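Local coordinates for soluble inorganic pyrophosphatase (Toxoplasma gondii, PDB 5WRT), which probably hydrolyses inorganic pyrophosphate to phosphate with the help of magnesium, as type I (family I) soluble pyrophosphatases do, at residues R115-P120 with E152-V157; G94-T99 with L121-I126. All coordinates share one frame; numbering follows the deposited sequence.

Interaction 1. Residues R115-P120 with E152-V157; sequences RGDGDP and ELDWKV. With MG (magnesium ion), chain C.
Asp117 and Asp154 reach one magnesium ion from two segments of the chain by different torsions. Asp117 has CG wedged between its N and carbonyl carbon (chi1 79°), while Asp154 swings CG opposite its N, beside its carbonyl (chi1 -176°). The metal takes Asp117 OD1 at 2.1 Å and Asp154 OD1 at 2.0 Å, and three waters share the sphere. With Asp122 of strand 115-125 they form the magnesium site of the pyrophosphatase active centre. The other oxygen is held too: Asp119 N donates to Asp117 OD2, closing an Asx turn. Lys156 NZ grips Asp154 OD2 at 2.8 Å, on the syn side but tilted 33° out of the carboxylate plane, and probably offsets some negative charge round the ion. At the outer end Arg115 bends at chi2 and lays one guanidinium face over Glu152 CG, 3.4 Å from Arg115 NH2. Their planar groups stand steeply to each other, and Arg115 NH2 makes a long salt bridge to Glu152 OE2, 3.6 Å. Leu153 N donates to Arg115 O, 2.6 Å, where Arg115 pairs in parallel with Glu152, before 117-120 turns off as a loop. Strand 136-149 flanks strand 152-161, the backbone of Asp154 hydrogen-bonding to that of Met147.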
# COMPACT_ATOMS: atom_id res chain seq x y z
N ARG A 115 -4.96 21.25 11.45
CA ARG A 115 -4.52 21.32 12.84
C ARG A 115 -3.82 20.02 13.24
O ARG A 115 -3.83 19.03 12.52
CB ARG A 115 -5.71 21.59 13.78
CG ARG A 115 -6.51 20.34 14.10
CD ARG A 115 -7.73 20.15 13.20
NE ARG A 115 -8.49 18.97 13.61
CZ ARG A 115 -9.61 18.54 13.02
NH1 ARG A 115 -10.11 19.19 11.98
NH2 ARG A 115 -10.21 17.45 13.47
N GLY A 116 -3.20 20.06 14.42
CA GLY A 116 -2.48 18.90 14.92
C GLY A 116 -3.38 17.70 15.13
O GLY A 116 -4.57 17.82 15.43
N ASP A 117 -2.80 16.50 14.93
CA ASP A 117 -3.54 15.24 15.08
C ASP A 117 -3.86 14.90 16.53
O ASP A 117 -4.65 13.98 16.77
CB ASP A 117 -2.76 14.07 14.44
CG ASP A 117 -1.60 13.52 15.33
OD1 ASP A 117 -1.05 12.45 15.01
OD2 ASP A 117 -1.29 14.11 16.39
N GLY A 118 -3.26 15.59 17.49
CA GLY A 118 -3.52 15.33 18.88
C GLY A 118 -2.76 14.16 19.48
O GLY A 118 -2.94 13.88 20.68
N ASP A 119 -1.92 13.48 18.71
CA ASP A 119 -1.16 12.32 19.14
C ASP A 119 0.33 12.62 19.19
O ASP A 119 0.79 13.66 18.71
CB ASP A 119 -1.42 11.14 18.18
CG ASP A 119 -2.49 10.20 18.69
OD1 ASP A 119 -3.09 10.50 19.74
OD2 ASP A 119 -2.72 9.16 18.05
N PRO A 120 1.13 11.73 19.79
CA PRO A 120 2.59 11.84 19.63
C PRO A 120 2.99 11.75 18.17
O PRO A 120 2.36 11.06 17.37
CB PRO A 120 3.12 10.64 20.43
CG PRO A 120 2.06 10.35 21.43
CD PRO A 120 0.76 10.70 20.79
N GLU A 152 -6.95 17.10 9.64
CA GLU A 152 -5.90 16.97 10.64
C GLU A 152 -4.56 16.80 9.93
O GLU A 152 -4.42 15.98 9.02
CB GLU A 152 -6.14 15.78 11.57
CG GLU A 152 -7.31 15.93 12.52
CD GLU A 152 -7.25 14.93 13.67
OE1 GLU A 152 -6.80 13.79 13.44
OE2 GLU A 152 -7.63 15.30 14.80
N LEU A 153 -3.57 17.59 10.36
CA LEU A 153 -2.20 17.43 9.88
C LEU A 153 -1.57 16.24 10.59
O LEU A 153 -1.42 16.24 11.82
CB LEU A 153 -1.41 18.70 10.13
CG LEU A 153 0.09 18.69 9.81
CD1 LEU A 153 0.34 18.19 8.39
CD2 LEU A 153 0.68 20.08 10.00
N ASP A 154 -1.19 15.22 9.82
CA ASP A 154 -0.66 13.97 10.37
C ASP A 154 0.69 13.71 9.73
O ASP A 154 0.81 12.97 8.75
CB ASP A 154 -1.66 12.82 10.13
CG ASP A 154 -1.21 11.51 10.77
OD1 ASP A 154 -0.30 11.54 11.62
OD2 ASP A 154 -1.77 10.46 10.41
N TRP A 155 1.73 14.33 10.29
CA TRP A 155 3.08 14.16 9.77
C TRP A 155 3.52 12.71 9.85
O TRP A 155 3.22 12.00 10.82
CB TRP A 155 4.07 15.02 10.57
CG TRP A 155 3.99 16.49 10.32
CD1 TRP A 155 3.40 17.42 11.13
CD2 TRP A 155 4.54 17.22 9.22
NE1 TRP A 155 3.54 18.67 10.59
CE2 TRP A 155 4.24 18.58 9.42
CE3 TRP A 155 5.26 16.85 8.08
CZ2 TRP A 155 4.63 19.57 8.52
CZ3 TRP A 155 5.65 17.83 7.19
CH2 TRP A 155 5.33 19.18 7.41
N LYS A 156 4.24 12.26 8.83
CA LYS A 156 4.94 10.99 8.85
C LYS A 156 6.42 11.30 8.65
O LYS A 156 6.88 11.51 7.52
CB LYS A 156 4.42 10.03 7.78
CG LYS A 156 2.92 9.79 7.85
CD LYS A 156 2.51 9.23 9.21
CE LYS A 156 1.01 9.00 9.28
NZ LYS A 156 0.52 8.90 10.69
N VAL A 157 7.16 11.37 9.75
CA VAL A 157 8.60 11.64 9.69
C VAL A 157 9.31 10.37 9.24
O VAL A 157 9.00 9.27 9.71
CB VAL A 157 9.12 12.12 11.06
CG1 VAL A 157 10.63 12.33 11.02
CG2 VAL A 157 8.41 13.39 11.49
MG MG C . 0.13 11.46 13.57
O HOH W 1 2.02 12.75 13.10
O HOH W 2 -1.52 10.20 13.84
O HOH W 3 0.95 11.50 15.63

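Interaction 2. Residues G94-T99 with L121-I126; sequences GAFPQT and LDVVEI. With MG (magnesium ion), chain D; MG (magnesium ion), chain C.
Phe96, Leu121 and Val123 make the dense side of this antiparallel pairing. Val123 CG1 sits over the centre of one Phe96 ring face, a CH-pi contact 4.2 Å from the centroid and 10° off the normal. Val123 CB is 3.5 Å from Phe96 CZ. Leu121 runs alongside the ring: its CB lies at the ring edge, in plane, and Leu121 CD2 is 3.7 Å from Phe96 CD2. Val221 of helix 214-232 packs on both Phe96 and Leu121. The backbones are stitched by Gly94 N to Val123 O and its return bond, then by Phe96 N to Leu121 O, 3.0 Å. Past strand 92-95, Thr99 of the loop continues the link: with OG1 between its N and carbonyl carbon (chi1 59°), it donates to Phe96 O at 2.6 Å and accepts from Leu121 N. The opposite side is hydrated and ionic. Asp122 OD1 binds one magnesium ion at 2.1 Å and Asp122 OD2 another at 2.0 Å, with five waters among their ligands; Lys156 also bonds to OD2. One aspartate thus bridges both metals from a strand whose other face is packed with apolar side chains, consistent with an aspartate holding a pair of catalytic magnesium ions, as in family I pyrophosphatases.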
# COMPACT_ATOMS: atom_id res chain seq x y z
N GLY A 94 6.27 3.95 14.49
CA GLY A 94 6.07 4.29 15.88
C GLY A 94 5.93 5.77 16.13
O GLY A 94 5.32 6.49 15.33
N ALA A 95 6.51 6.26 17.22
CA ALA A 95 6.32 7.64 17.62
C ALA A 95 7.54 8.14 18.38
O ALA A 95 8.32 7.35 18.92
CB ALA A 95 5.05 7.81 18.46
N PHE A 96 7.68 9.45 18.42
CA PHE A 96 8.73 10.11 19.18
C PHE A 96 8.26 10.33 20.61
O PHE A 96 7.16 10.85 20.82
CB PHE A 96 9.10 11.45 18.56
CG PHE A 96 9.76 11.35 17.22
CD1 PHE A 96 11.04 10.84 17.10
CD2 PHE A 96 9.10 11.76 16.07
CE1 PHE A 96 11.66 10.74 15.86
CE2 PHE A 96 9.71 11.67 14.83
CZ PHE A 96 10.99 11.16 14.73
N PRO A 97 9.04 9.94 21.62
CA PRO A 97 8.67 10.25 23.00
C PRO A 97 8.66 11.75 23.24
O PRO A 97 9.35 12.52 22.56
CB PRO A 97 9.76 9.56 23.84
CG PRO A 97 10.45 8.62 22.91
CD PRO A 97 10.32 9.21 21.54
N GLN A 98 7.86 12.17 24.23
CA GLN A 98 7.82 13.56 24.68
C GLN A 98 7.50 14.51 23.53
O GLN A 98 8.05 15.60 23.43
CB GLN A 98 9.13 13.95 25.37
CG GLN A 98 9.47 13.04 26.54
CD GLN A 98 10.81 13.36 27.17
OE1 GLN A 98 11.65 14.04 26.58
NE2 GLN A 98 11.03 12.85 28.38
N THR A 99 6.60 14.07 22.65
CA THR A 99 6.08 14.90 21.58
C THR A 99 4.56 14.84 21.61
O THR A 99 3.97 13.84 22.01
CB THR A 99 6.59 14.46 20.20
OG1 THR A 99 6.21 13.10 19.95
CG2 THR A 99 8.11 14.58 20.12
N LEU A 121 4.07 12.46 17.83
CA LEU A 121 4.49 12.58 16.44
C LEU A 121 4.91 11.22 15.88
O LEU A 121 5.68 10.49 16.50
CB LEU A 121 5.64 13.57 16.33
CG LEU A 121 6.17 13.85 14.92
CD1 LEU A 121 5.06 14.38 14.03
CD2 LEU A 121 7.34 14.81 14.97
N ASP A 122 4.40 10.90 14.69
CA ASP A 122 4.64 9.60 14.07
C ASP A 122 5.96 9.61 13.31
O ASP A 122 6.38 10.62 12.74
CB ASP A 122 3.50 9.25 13.11
CG ASP A 122 2.15 9.25 13.78
OD1 ASP A 122 2.04 8.70 14.90
OD2 ASP A 122 1.19 9.80 13.20
N VAL A 123 6.62 8.45 13.29
CA VAL A 123 7.89 8.28 12.59
C VAL A 123 7.91 6.92 11.89
O VAL A 123 7.48 5.91 12.46
CB VAL A 123 9.10 8.42 13.55
CG1 VAL A 123 8.96 7.49 14.74
CG2 VAL A 123 10.41 8.17 12.81
N VAL A 124 8.39 6.91 10.65
CA VAL A 124 8.59 5.69 9.88
C VAL A 124 10.09 5.44 9.80
O VAL A 124 10.85 6.31 9.36
CB VAL A 124 7.98 5.79 8.48
CG1 VAL A 124 8.02 4.45 7.78
CG2 VAL A 124 6.55 6.30 8.56
N GLU A 125 10.52 4.26 10.23
CA GLU A 125 11.92 3.86 10.16
C GLU A 125 12.10 2.94 8.96
O GLU A 125 11.38 1.94 8.83
CB GLU A 125 12.36 3.16 11.45
CG GLU A 125 13.87 3.12 11.66
CD GLU A 125 14.54 2.00 10.89
OE1 GLU A 125 14.00 0.87 10.88
OE2 GLU A 125 15.61 2.26 10.29
N ILE A 126 13.05 3.26 8.09
CA ILE A 126 13.14 2.65 6.77
C ILE A 126 14.22 1.57 6.71
O ILE A 126 14.50 1.05 5.63
CB ILE A 126 13.37 3.71 5.69
CG1 ILE A 126 14.75 4.35 5.84
CG2 ILE A 126 12.28 4.78 5.76
CD1 ILE A 126 15.12 5.28 4.71
MG MG D . 0.94 7.30 16.08
MG MG C . 0.13 11.46 13.57
O HOH W 1 2.02 12.75 13.10
O HOH W 2 -1.52 10.20 13.84
O HOH W 3 0.95 11.50 15.63
O HOH W 4 -0.01 5.84 17.20
O HOH W 5 -0.70 8.45 15.83

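Strand 115-125 serves both contacts within the same mixed sheet, its start meeting strand 152-161 in interaction 1 and its later part meeting strand 92-95 in interaction 2. Interaction 2 is buried near the middle of the chain and combines regular antiparallel bonding with apolar packing. Interaction 1 lies further out, is partly open, and depends on charge and metal more than on sheet bonding. They converge on one magnesium ion, with three waters in common. Lys156 is the charge that joins the two contacts, and Val157 O probably accepts from Val124 N, joining the parallel strands beyond the metal.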